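Local coordinates for uncharacterized protein (Leptospirillum rubarum, PDB 3OMD) that is of unknown function but belongs to the DUF5069 family and folds as a single, largely helical chain without strands, at residues D51-G59 / R88-F98; F58-A68 / M78-S86. All blocks are in the same frame, centred on the assembly; numbering follows the deposited sequence. Where two conformers were deposited one is given.

Contact 1 (D51-G59 / R88-F98); sequences DQAFFSFFG and RSKNPKEVESF
Phe98 drops its ring as a knob into a hole formed by Ala53, Phe54, Phe57 and Phe58, and the four phenylalanines make an aromatic cluster. Its CG stands anti to the backbone N (chi1 172°), which carries the ring across to helix 51-58. There the edge of Phe54 faces it in an offset edge-to-face pair, CD1 lying 3.7 Å from Phe98 CZ. Phe58 brings CE2 over a face of the same ring, 3.8 Å from Phe98 CG, and reaches with CE1 to Val95 CG2.

Phe57 is sandwiched. Phe98 CB sits over one face, 3.6 Å from the ring centroid, a CH-pi contact; the guanidinium of Arg88 lies flat on the opposite face, planes 6° apart, with CZ 3.5 Å from the centroid, a cation-pi stack. Three hydrogen bonds then fix that guanidinium's rotation: NH2 donates to Phe57 O (2.9 Å), and NE, 2.9 Å from Glu94 OE1, joins NH1 in a side-on salt bridge to that one oxygen, nearly in the guanidinium plane.

The axes of helices 51-58 and 92-98 run nearly antiparallel (157°). Helix 26-38 packs against Phe54 through Leu26 and Val29, while Val82 and His83 of helix 75-85 touch Ser89.

Contact 2 (F58-A68 / M78-S86); sequences FGLDHEKFAEA and MLAWVHSQS
Trp81 and Ala68 provide the central apolar contact, a CH-pi interaction in which Ala68 CB stands over the five-membered ring, 3.4 Å from its centroid and 13° off the normal. Gln85 CG, one turn along the same helix, lies over the opposite face but offset toward the rim, so the indole has aliphatic carbon on both sides. With its CG anti to the backbone N (chi1 -174°), Trp81 extends toward helix 62-68; its six-membered ring reaches the backbone there, CH2 lying 3.7 Å from Phe65 N.

Phe65 is met from two directions. Selenomethionine Met78, bent at both chi2 and chi3, folds its methyl over one face of the ring, CE being 3.2 Å from Phe65 CE1, and its selenium lies farther above that face as a Met-aromatic contact. Trp81 CZ3 and Val82 CG2 approach at the ring edge. Leu60 adds to the apolar side, its CD2 lying 3.7 Å from Gln85 CB and also near Trp81 CZ3.

Polar contacts join Phe58 and the turn that follows it to the C-terminal end of helix 78-85 and to Ser86 just beyond. Ser86 OG donates to Phe58 O (2.7 Å), in the carbonyl plane and on a lone pair. Water 1 donates to both Phe58 O and Gln85 O; water 2 likewise bridges Gly59 O and Gln85 O. Water 3 instead accepts from Asp61 N and Gln85 NE2. In one of its two conformers Asp61 N-caps helix 62-68, its OD2 accepting from Lys64 N at 2.8 Å.

Helices 62-68 and 78-85 run roughly antiparallel, at 147° with axes 10.9 Å apart. Helix 26-38 packs on this pair, Ile30 touching both Phe65 and Met78, and helix 50-58 meets Leu60 through Phe54 and Phe55.

In the fold
The two contacts have centres about 11 Å apart and share Phe58 and Gly59, where helix 50-58 ends in a Schellman motif and the chain turns toward helix 62-69. Along the sequence contact 2 is nested inside the loop closed by contact 1: helices 50-58, 62-69, 75-85 and 92-104 follow in order, the inner two pairing in contact 2 and the outer two in contact 1. Direct joins include a probable hydrogen bond between Phe55 O and Leu60 N (2.9 Å) and packing of Phe55 on His62. With helix 26-38 touching both contacts, the nested pairs pack as one helical cluster within the DUF5069 range.

Contact 1 (D51-G59 / R88-F98)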
loop_
_atom_site.group_PDB
_atom_site.type_symbol
_atom_site.label_atom_id
_atom_site.label_comp_id
_atom_site.label_asym_id
_atom_site.label_seq_id
_atom_site.Cartn_x
_atom_site.Cartn_y
_atom_site.Cartn_z
ATOM N N ASP A 51 -5.126 -0.923 3.180
ATOM C CA ASP A 51 -4.485 -2.175 3.645
ATOM C C ASP A 51 -5.520 -3.284 3.819
ATOM O O ASP A 51 -5.274 -4.424 3.455
ATOM C CB ASP A 51 -3.832 -1.965 5.012
ATOM C CG ASP A 51 -2.587 -1.083 4.969
ATOM O OD1 ASP A 51 -2.110 -0.674 3.866
ATOM O OD2 ASP A 51 -2.100 -0.751 6.077
ATOM N N GLN A 52 -6.695 -2.938 4.343
ATOM C CA GLN A 52 -7.747 -3.937 4.594
ATOM C C GLN A 52 -8.153 -4.560 3.259
ATOM O O GLN A 52 -8.415 -5.756 3.196
ATOM C CB GLN A 52 -8.959 -3.260 5.220
ATOM C CG GLN A 52 -8.767 -2.815 6.664
ATOM C CD GLN A 52 -9.927 -1.935 7.134
ATOM O OE1 GLN A 52 -11.084 -2.245 6.828
ATOM N NE2 GLN A 52 -9.627 -0.854 7.904
ATOM N N ALA A 53 -8.246 -3.745 2.207
ATOM C CA ALA A 53 -8.624 -4.291 0.895
ATOM C C ALA A 53 -7.593 -5.315 0.403
ATOM O O ALA A 53 -7.948 -6.375 -0.084
ATOM C CB ALA A 53 -8.843 -3.163 -0.142
ATOM N N PHE A 54 -6.312 -5.020 0.589
ATOM C CA PHE A 54 -5.247 -5.938 0.182
ATOM C C PHE A 54 -5.298 -7.209 1.052
ATOM O O PHE A 54 -5.310 -8.356 0.537
ATOM C CB PHE A 54 -3.885 -5.244 0.354
ATOM C CG PHE A 54 -2.722 -6.153 0.111
ATOM C CD1 PHE A 54 -2.274 -6.392 -1.187
ATOM C CD2 PHE A 54 -2.045 -6.734 1.178
ATOM C CE1 PHE A 54 -1.210 -7.247 -1.428
ATOM C CE2 PHE A 54 -0.989 -7.610 0.935
ATOM C CZ PHE A 54 -0.580 -7.870 -0.364
ATOM N N PHE A 55 -5.312 -7.026 2.379
ATOM C CA PHE A 55 -5.380 -8.206 3.238
ATOM C C PHE A 55 -6.630 -9.061 2.987
ATOM O O PHE A 55 -6.564 -10.302 2.965
ATOM C CB PHE A 55 -5.348 -7.769 4.724
ATOM C CG PHE A 55 -4.009 -7.147 5.141
ATOM C CD1 PHE A 55 -2.805 -7.698 4.723
ATOM C CD2 PHE A 55 -3.984 -6.045 6.016
ATOM C CE1 PHE A 55 -1.552 -7.155 5.166
ATOM C CE2 PHE A 55 -2.751 -5.498 6.446
ATOM C CZ PHE A 55 -1.539 -6.046 6.036
ATOM N N SER A 56 -7.770 -8.407 2.795
ATOM C CA SER A 56 -9.012 -9.146 2.542
ATOM C C SER A 56 -8.891 -9.953 1.252
ATOM O O SER A 56 -9.201 -11.147 1.219
ATOM C CB SER A 56 -10.223 -8.198 2.457
ATOM O OG SER A 56 -11.411 -8.935 2.208
ATOM N N PHE A 57 -8.376 -9.313 0.205
ATOM C CA PHE A 57 -8.331 -9.957 -1.117
ATOM C C PHE A 57 -7.537 -11.259 -1.058
ATOM O O PHE A 57 -7.959 -12.290 -1.611
ATOM C CB PHE A 57 -7.717 -9.008 -2.142
ATOM C CG PHE A 57 -7.826 -9.529 -3.555
ATOM C CD1 PHE A 57 -8.872 -9.127 -4.370
ATOM C CD2 PHE A 57 -6.879 -10.441 -4.056
ATOM C CE1 PHE A 57 -8.977 -9.652 -5.698
ATOM C CE2 PHE A 57 -6.946 -10.942 -5.354
ATOM C CZ PHE A 57 -8.034 -10.559 -6.175
ATOM N N PHE A 58 -6.420 -11.221 -0.326
ATOM C CA PHE A 58 -5.498 -12.361 -0.304
ATOM C C PHE A 58 -5.704 -13.280 0.879
ATOM O O PHE A 58 -5.060 -14.319 0.972
ATOM C CB PHE A 58 -4.030 -11.880 -0.454
ATOM C CG PHE A 58 -3.761 -11.285 -1.808
ATOM C CD1 PHE A 58 -3.696 -12.105 -2.941
ATOM C CD2 PHE A 58 -3.627 -9.919 -1.962
ATOM C CE1 PHE A 58 -3.498 -11.567 -4.220
ATOM C CE2 PHE A 58 -3.410 -9.372 -3.253
ATOM C CZ PHE A 58 -3.363 -10.200 -4.359
ATOM N N GLY A 59 -6.638 -12.916 1.763
ATOM C CA GLY A 59 -6.966 -13.761 2.944
ATOM C C GLY A 59 -5.885 -13.731 3.992
ATOM O O GLY A 59 -5.607 -14.751 4.633
ATOM N N ARG A 88 -4.447 -17.719 -3.170
ATOM C CA ARG A 88 -4.907 -16.790 -4.233
ATOM C C ARG A 88 -3.711 -15.979 -4.758
ATOM O O ARG A 88 -3.635 -15.679 -5.963
ATOM C CB ARG A 88 -6.034 -15.890 -3.714
ATOM C CG ARG A 88 -6.769 -15.153 -4.830
ATOM C CD ARG A 88 -7.897 -14.342 -4.243
ATOM N NE ARG A 88 -8.827 -13.832 -5.248
ATOM C CZ ARG A 88 -9.809 -12.991 -4.980
ATOM N NH1 ARG A 88 -10.639 -12.648 -5.967
ATOM N NH2 ARG A 88 -9.958 -12.481 -3.738
ATOM N N SER A 89 -2.775 -15.667 -3.858
ATOM C CA SER A 89 -1.602 -14.855 -4.269
ATOM C C SER A 89 -0.654 -15.620 -5.219
ATOM O O SER A 89 0.219 -14.997 -5.852
ATOM C CB SER A 89 -0.792 -14.401 -3.046
ATOM O OG SER A 89 -0.038 -15.482 -2.480
ATOM N N LYS A 90 -0.817 -16.946 -5.291
ATOM C CA LYS A 90 0.002 -17.788 -6.187
ATOM C C LYS A 90 -0.600 -17.923 -7.591
ATOM O O LYS A 90 -0.023 -18.633 -8.445
ATOM C CB LYS A 90 0.182 -19.194 -5.614
ATOM C CG LYS A 90 0.882 -19.248 -4.275
ATOM C CD LYS A 90 1.039 -20.768 -3.938
ATOM C CE LYS A 90 1.074 -21.095 -2.523
ATOM N NZ LYS A 90 1.156 -22.573 -2.489
ATOM N N ASN A 91 -1.726 -17.235 -7.828
ATOM C CA ASN A 91 -2.393 -17.266 -9.120
ATOM C C ASN A 91 -2.207 -15.930 -9.838
ATOM O O ASN A 91 -2.793 -14.927 -9.421
ATOM C CB ASN A 91 -3.894 -17.563 -8.905
ATOM C CG ASN A 91 -4.659 -17.723 -10.204
ATOM O OD1 ASN A 91 -4.642 -16.846 -11.067
ATOM N ND2 ASN A 91 -5.376 -18.842 -10.332
ATOM N N PRO A 92 -1.377 -15.908 -10.894
ATOM C CA PRO A 92 -1.081 -14.581 -11.451
ATOM C C PRO A 92 -2.304 -13.843 -11.988
ATOM O O PRO A 92 -2.332 -12.601 -11.927
ATOM C CB PRO A 92 -0.083 -14.868 -12.563
ATOM C CG PRO A 92 0.568 -16.151 -12.149
ATOM C CD PRO A 92 -0.485 -16.954 -11.440
ATOM N N LYS A 93 -3.306 -14.554 -12.507
ATOM C CA LYS A 93 -4.515 -13.849 -12.967
ATOM C C LYS A 93 -5.303 -13.226 -11.818
ATOM O O LYS A 93 -5.948 -12.177 -11.968
ATOM C CB LYS A 93 -5.415 -14.786 -13.761
ATOM C CG LYS A 93 -4.784 -15.179 -15.085
ATOM C CD LYS A 93 -5.745 -16.042 -15.901
ATOM C CE LYS A 93 -5.275 -16.130 -17.371
ATOM N NZ LYS A 93 -4.004 -16.904 -17.508
ATOM N N GLU A 94 -5.257 -13.867 -10.658
ATOM C CA GLU A 94 -5.888 -13.256 -9.492
ATOM C C GLU A 94 -5.130 -12.034 -9.011
ATOM O O GLU A 94 -5.756 -11.021 -8.640
ATOM C CB GLU A 94 -6.020 -14.258 -8.338
ATOM C CG GLU A 94 -7.027 -15.395 -8.624
ATOM C CD GLU A 94 -8.383 -14.819 -8.966
ATOM O OE1 GLU A 94 -8.974 -14.118 -8.109
ATOM O OE2 GLU A 94 -8.887 -15.075 -10.075
ATOM N N VAL A 95 -3.796 -12.103 -9.002
ATOM C CA VAL A 95 -2.999 -10.911 -8.652
ATOM C C VAL A 95 -3.303 -9.770 -9.636
ATOM O O VAL A 95 -3.460 -8.606 -9.220
ATOM C CB VAL A 95 -1.512 -11.297 -8.607
ATOM C CG1 VAL A 95 -0.666 -10.075 -8.436
ATOM C CG2 VAL A 95 -1.236 -12.267 -7.436
ATOM N N GLU A 96 -3.390 -10.099 -10.927
ATOM C CA GLU A 96 -3.685 -9.093 -11.950
ATOM C C GLU A 96 -5.085 -8.523 -11.707
ATOM O O GLU A 96 -5.296 -7.324 -11.842
ATOM C CB GLU A 96 -3.508 -9.726 -13.341
ATOM C CG GLU A 96 -2.038 -9.737 -13.799
ATOM C CD GLU A 96 -1.560 -10.951 -14.637
ATOM O OE1 GLU A 96 -2.213 -11.339 -15.616
ATOM O OE2 GLU A 96 -0.472 -11.498 -14.324
ATOM N N SER A 97 -6.021 -9.383 -11.298
ATOM C CA SER A 97 -7.366 -8.937 -10.948
ATOM C C SER A 97 -7.327 -7.885 -9.842
ATOM O O SER A 97 -7.933 -6.798 -9.952
ATOM C CB SER A 97 -8.202 -10.134 -10.501
ATOM O OG SER A 97 -9.529 -9.728 -10.385
ATOM N N PHE A 98 -6.620 -8.214 -8.758
ATOM C CA PHE A 98 -6.445 -7.276 -7.643
ATOM C C PHE A 98 -5.885 -5.943 -8.111
ATOM O O PHE A 98 -6.386 -4.872 -7.779
ATOM C CB PHE A 98 -5.553 -7.867 -6.524
ATOM C CG PHE A 98 -5.213 -6.853 -5.474
ATOM C CD1 PHE A 98 -6.143 -6.503 -4.496
ATOM C CD2 PHE A 98 -3.966 -6.172 -5.512
ATOM C CE1 PHE A 98 -5.853 -5.477 -3.549
ATOM C CE2 PHE A 98 -3.658 -5.168 -4.564
ATOM C CZ PHE A 98 -4.618 -4.816 -3.595
#

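Contact 2 (F58-A68 / M78-S86)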
loop_
_atom_site.group_PDB
_atom_site.type_symbol
_atom_site.label_atom_id
_atom_site.label_comp_id
_atom_site.label_asym_id
_atom_site.label_seq_id
_atom_site.Cartn_x
_atom_site.Cartn_y
_atom_site.Cartn_z
ATOM N N PHE A 58 -6.420 -11.221 -0.326
ATOM C CA PHE A 58 -5.498 -12.361 -0.304
ATOM C C PHE A 58 -5.704 -13.280 0.879
ATOM O O PHE A 58 -5.060 -14.319 0.972
ATOM C CB PHE A 58 -4.030 -11.880 -0.454
ATOM C CG PHE A 58 -3.761 -11.285 -1.808
ATOM C CD1 PHE A 58 -3.696 -12.105 -2.941
ATOM C CD2 PHE A 58 -3.627 -9.919 -1.962
ATOM C CE1 PHE A 58 -3.498 -11.567 -4.220
ATOM C CE2 PHE A 58 -3.410 -9.372 -3.253
ATOM C CZ PHE A 58 -3.363 -10.200 -4.359
ATOM N N GLY A 59 -6.638 -12.916 1.763
ATOM C CA GLY A 59 -6.966 -13.761 2.944
ATOM C C GLY A 59 -5.885 -13.731 3.992
ATOM O O GLY A 59 -5.607 -14.751 4.633
ATOM N N LEU A 60 -5.278 -12.566 4.174
ATOM C CA LEU A 60 -4.222 -12.389 5.159
ATOM C C LEU A 60 -4.715 -11.679 6.402
ATOM O O LEU A 60 -5.557 -10.782 6.339
ATOM C CB LEU A 60 -3.101 -11.554 4.563
ATOM C CG LEU A 60 -2.409 -12.121 3.306
ATOM C CD1 LEU A 60 -1.464 -11.057 2.640
ATOM C CD2 LEU A 60 -1.669 -13.444 3.581
ATOM N N ASP A 61 -4.173 -12.083 7.543
ATOM C CA ASP A 61 -4.495 -11.408 8.794
ATOM C C ASP A 61 -3.461 -10.341 9.053
ATOM O O ASP A 61 -2.265 -10.637 9.069
ATOM C CB ASP A 61 -4.518 -12.418 9.942
ATOM C CG ASP A 61 -4.738 -11.755 11.281
ATOM O OD1 ASP A 61 -5.915 -11.613 11.673
ATOM O OD2 ASP A 61 -3.743 -11.346 11.921
ATOM N N HIS A 62 -3.912 -9.102 9.253
ATOM C CA HIS A 62 -2.994 -7.947 9.437
ATOM C C HIS A 62 -2.033 -8.110 10.625
ATOM O O HIS A 62 -0.887 -7.595 10.578
ATOM C CB HIS A 62 -3.797 -6.640 9.608
ATOM C CG HIS A 62 -4.706 -6.615 10.814
ATOM N ND1 HIS A 62 -4.385 -5.976 11.995
ATOM C CD2 HIS A 62 -5.944 -7.119 10.987
ATOM C CE1 HIS A 62 -5.387 -6.112 12.853
ATOM N NE2 HIS A 62 -6.350 -6.800 12.265
ATOM N N GLU A 63 -2.489 -8.797 11.688
ATOM C CA GLU A 63 -1.662 -8.990 12.881
ATOM C C GLU A 63 -0.564 -10.008 12.563
ATOM O O GLU A 63 0.619 -9.811 12.888
ATOM C CB GLU A 63 -2.480 -9.472 14.097
ATOM C CG GLU A 63 -3.492 -8.468 14.603
ATOM C CD GLU A 63 -4.396 -8.995 15.728
ATOM O OE1 GLU A 63 -4.316 -10.180 16.143
ATOM O OE2 GLU A 63 -5.225 -8.203 16.197
ATOM N N LYS A 64 -0.963 -11.100 11.928
ATOM C CA LYS A 64 0.032 -12.121 11.523
ATOM C C LYS A 64 1.019 -11.592 10.507
ATOM O O LYS A 64 2.215 -11.928 10.592
ATOM C CB LYS A 64 -0.668 -13.370 11.006
ATOM C CG LYS A 64 -1.542 -14.037 12.064
ATOM C CD LYS A 64 -2.161 -15.297 11.555
ATOM C CE LYS A 64 -2.980 -15.941 12.680
ATOM N NZ LYS A 64 -3.576 -17.237 12.239
ATOM N N PHE A 65 0.561 -10.751 9.577
ATOM C CA PHE A 65 1.478 -10.142 8.613
ATOM C C PHE A 65 2.507 -9.243 9.290
ATOM O O PHE A 65 3.709 -9.354 8.981
ATOM C CB PHE A 65 0.643 -9.390 7.575
ATOM C CG PHE A 65 1.454 -8.739 6.485
ATOM C CD1 PHE A 65 1.757 -9.431 5.324
ATOM C CD2 PHE A 65 1.883 -7.428 6.613
ATOM C CE1 PHE A 65 2.472 -8.815 4.303
ATOM C CE2 PHE A 65 2.631 -6.812 5.608
ATOM C CZ PHE A 65 2.928 -7.509 4.442
ATOM N N ALA A 66 2.066 -8.411 10.248
ATOM C CA ALA A 66 3.002 -7.534 10.936
ATOM C C ALA A 66 4.006 -8.367 11.723
ATOM O O ALA A 66 5.178 -8.017 11.764
ATOM C CB ALA A 66 2.256 -6.522 11.861
ATOM N N GLU A 67 3.554 -9.439 12.366
ATOM C CA GLU A 67 4.491 -10.314 13.086
ATOM C C GLU A 67 5.478 -10.989 12.140
ATOM O O GLU A 67 6.681 -11.094 12.439
ATOM C CB GLU A 67 3.739 -11.388 13.877
ATOM C CG GLU A 67 4.686 -12.317 14.712
ATOM C CD GLU A 67 5.487 -11.577 15.792
ATOM O OE1 GLU A 67 4.984 -10.526 16.283
ATOM O OE2 GLU A 67 6.617 -12.036 16.140
ATOM N N ALA A 68 4.984 -11.396 10.972
ATOM C CA ALA A 68 5.823 -12.112 10.028
ATOM C C ALA A 68 6.963 -11.255 9.498
ATOM O O ALA A 68 8.078 -11.775 9.282
ATOM C CB ALA A 68 4.988 -12.638 8.850
HETATM N N MSE A 78 9.333 -11.789 2.762
HETATM C CA MSE A 78 7.945 -11.480 3.024
HETATM C C MSE A 78 7.031 -12.010 1.905
HETATM O O MSE A 78 5.931 -12.478 2.150
HETATM C CB MSE A 78 7.760 -9.971 3.197
HETATM C CG MSE A 78 8.124 -9.462 4.481
HETATM SE SE MSE A 78 7.038 -10.505 5.883
HETATM C CE MSE A 78 5.183 -10.299 5.241
ATOM N N LEU A 79 7.505 -11.945 0.664
ATOM C CA LEU A 79 6.723 -12.480 -0.457
ATOM C C LEU A 79 6.511 -13.986 -0.279
ATOM O O LEU A 79 5.391 -14.496 -0.499
ATOM C CB LEU A 79 7.415 -12.178 -1.799
ATOM C CG LEU A 79 6.741 -12.781 -3.061
ATOM C CD1 LEU A 79 5.321 -12.214 -3.207
ATOM C CD2 LEU A 79 7.563 -12.491 -4.276
ATOM N N ALA A 80 7.563 -14.709 0.137
ATOM C CA ALA A 80 7.428 -16.156 0.329
ATOM C C ALA A 80 6.408 -16.426 1.446
ATOM O O ALA A 80 5.615 -17.384 1.358
ATOM C CB ALA A 80 8.774 -16.802 0.621
ATOM N N TRP A 81 6.395 -15.593 2.488
ATOM C CA TRP A 81 5.410 -15.788 3.555
ATOM C C TRP A 81 3.977 -15.585 3.021
ATOM O O TRP A 81 3.073 -16.399 3.262
ATOM C CB TRP A 81 5.694 -14.821 4.737
ATOM C CG TRP A 81 4.805 -15.095 5.912
ATOM C CD1 TRP A 81 5.038 -15.968 6.941
ATOM C CD2 TRP A 81 3.545 -14.460 6.195
ATOM N NE1 TRP A 81 3.986 -15.936 7.839
ATOM C CE2 TRP A 81 3.059 -15.018 7.408
ATOM C CE3 TRP A 81 2.779 -13.489 5.534
ATOM C CZ2 TRP A 81 1.847 -14.632 7.984
ATOM C CZ3 TRP A 81 1.514 -13.113 6.105
ATOM C CH2 TRP A 81 1.095 -13.681 7.332
ATOM N N VAL A 82 3.782 -14.511 2.255
ATOM C CA VAL A 82 2.478 -14.266 1.644
ATOM C C VAL A 82 2.011 -15.483 0.817
ATOM O O VAL A 82 0.861 -15.966 0.953
ATOM C CB VAL A 82 2.499 -12.981 0.789
ATOM C CG1 VAL A 82 1.217 -12.869 -0.093
ATOM C CG2 VAL A 82 2.627 -11.773 1.720
ATOM N N HIS A 83 2.902 -16.000 -0.025
ATOM C CA HIS A 83 2.529 -17.172 -0.838
ATOM C C HIS A 83 2.140 -18.343 0.061
ATOM O O HIS A 83 1.174 -19.052 -0.227
ATOM C CB HIS A 83 3.674 -17.541 -1.770
ATOM C CG HIS A 83 3.842 -16.594 -2.918
ATOM N ND1 HIS A 83 5.021 -16.481 -3.638
ATOM C CD2 HIS A 83 2.950 -15.786 -3.535
ATOM C CE1 HIS A 83 4.846 -15.614 -4.621
ATOM N NE2 HIS A 83 3.613 -15.160 -4.564
ATOM N N SER A 84 2.877 -18.538 1.153
ATOM C CA SER A 84 2.614 -19.674 2.026
ATOM C C SER A 84 1.260 -19.539 2.762
ATOM O O SER A 84 0.683 -20.550 3.184
ATOM C CB SER A 84 3.794 -19.874 3.001
ATOM O OG SER A 84 3.755 -18.945 4.068
ATOM N N GLN A 85 0.783 -18.300 2.919
ATOM C CA GLN A 85 -0.466 -18.001 3.598
ATOM C C GLN A 85 -1.646 -17.793 2.680
ATOM O O GLN A 85 -2.797 -17.770 3.159
ATOM C CB GLN A 85 -0.298 -16.734 4.451
ATOM C CG GLN A 85 0.734 -16.870 5.542
ATOM C CD GLN A 85 0.243 -17.804 6.608
ATOM O OE1 GLN A 85 0.741 -18.904 6.748
ATOM N NE2 GLN A 85 -0.783 -17.374 7.345
ATOM N N SER A 86 -1.393 -17.670 1.381
ATOM C CA SER A 86 -2.420 -17.228 0.426
ATOM C C SER A 86 -2.325 -17.954 -0.910
ATOM O O SER A 86 -1.585 -17.564 -1.818
ATOM C CB SER A 86 -2.277 -15.728 0.179
ATOM O OG SER A 86 -3.260 -15.306 -0.759
HETATM O O HOH W 1 -5.650 -17.099 1.867
HETATM O O HOH W 2 -3.843 -17.103 5.703
HETATM O O HOH W 3 -2.475 -14.713 7.556
#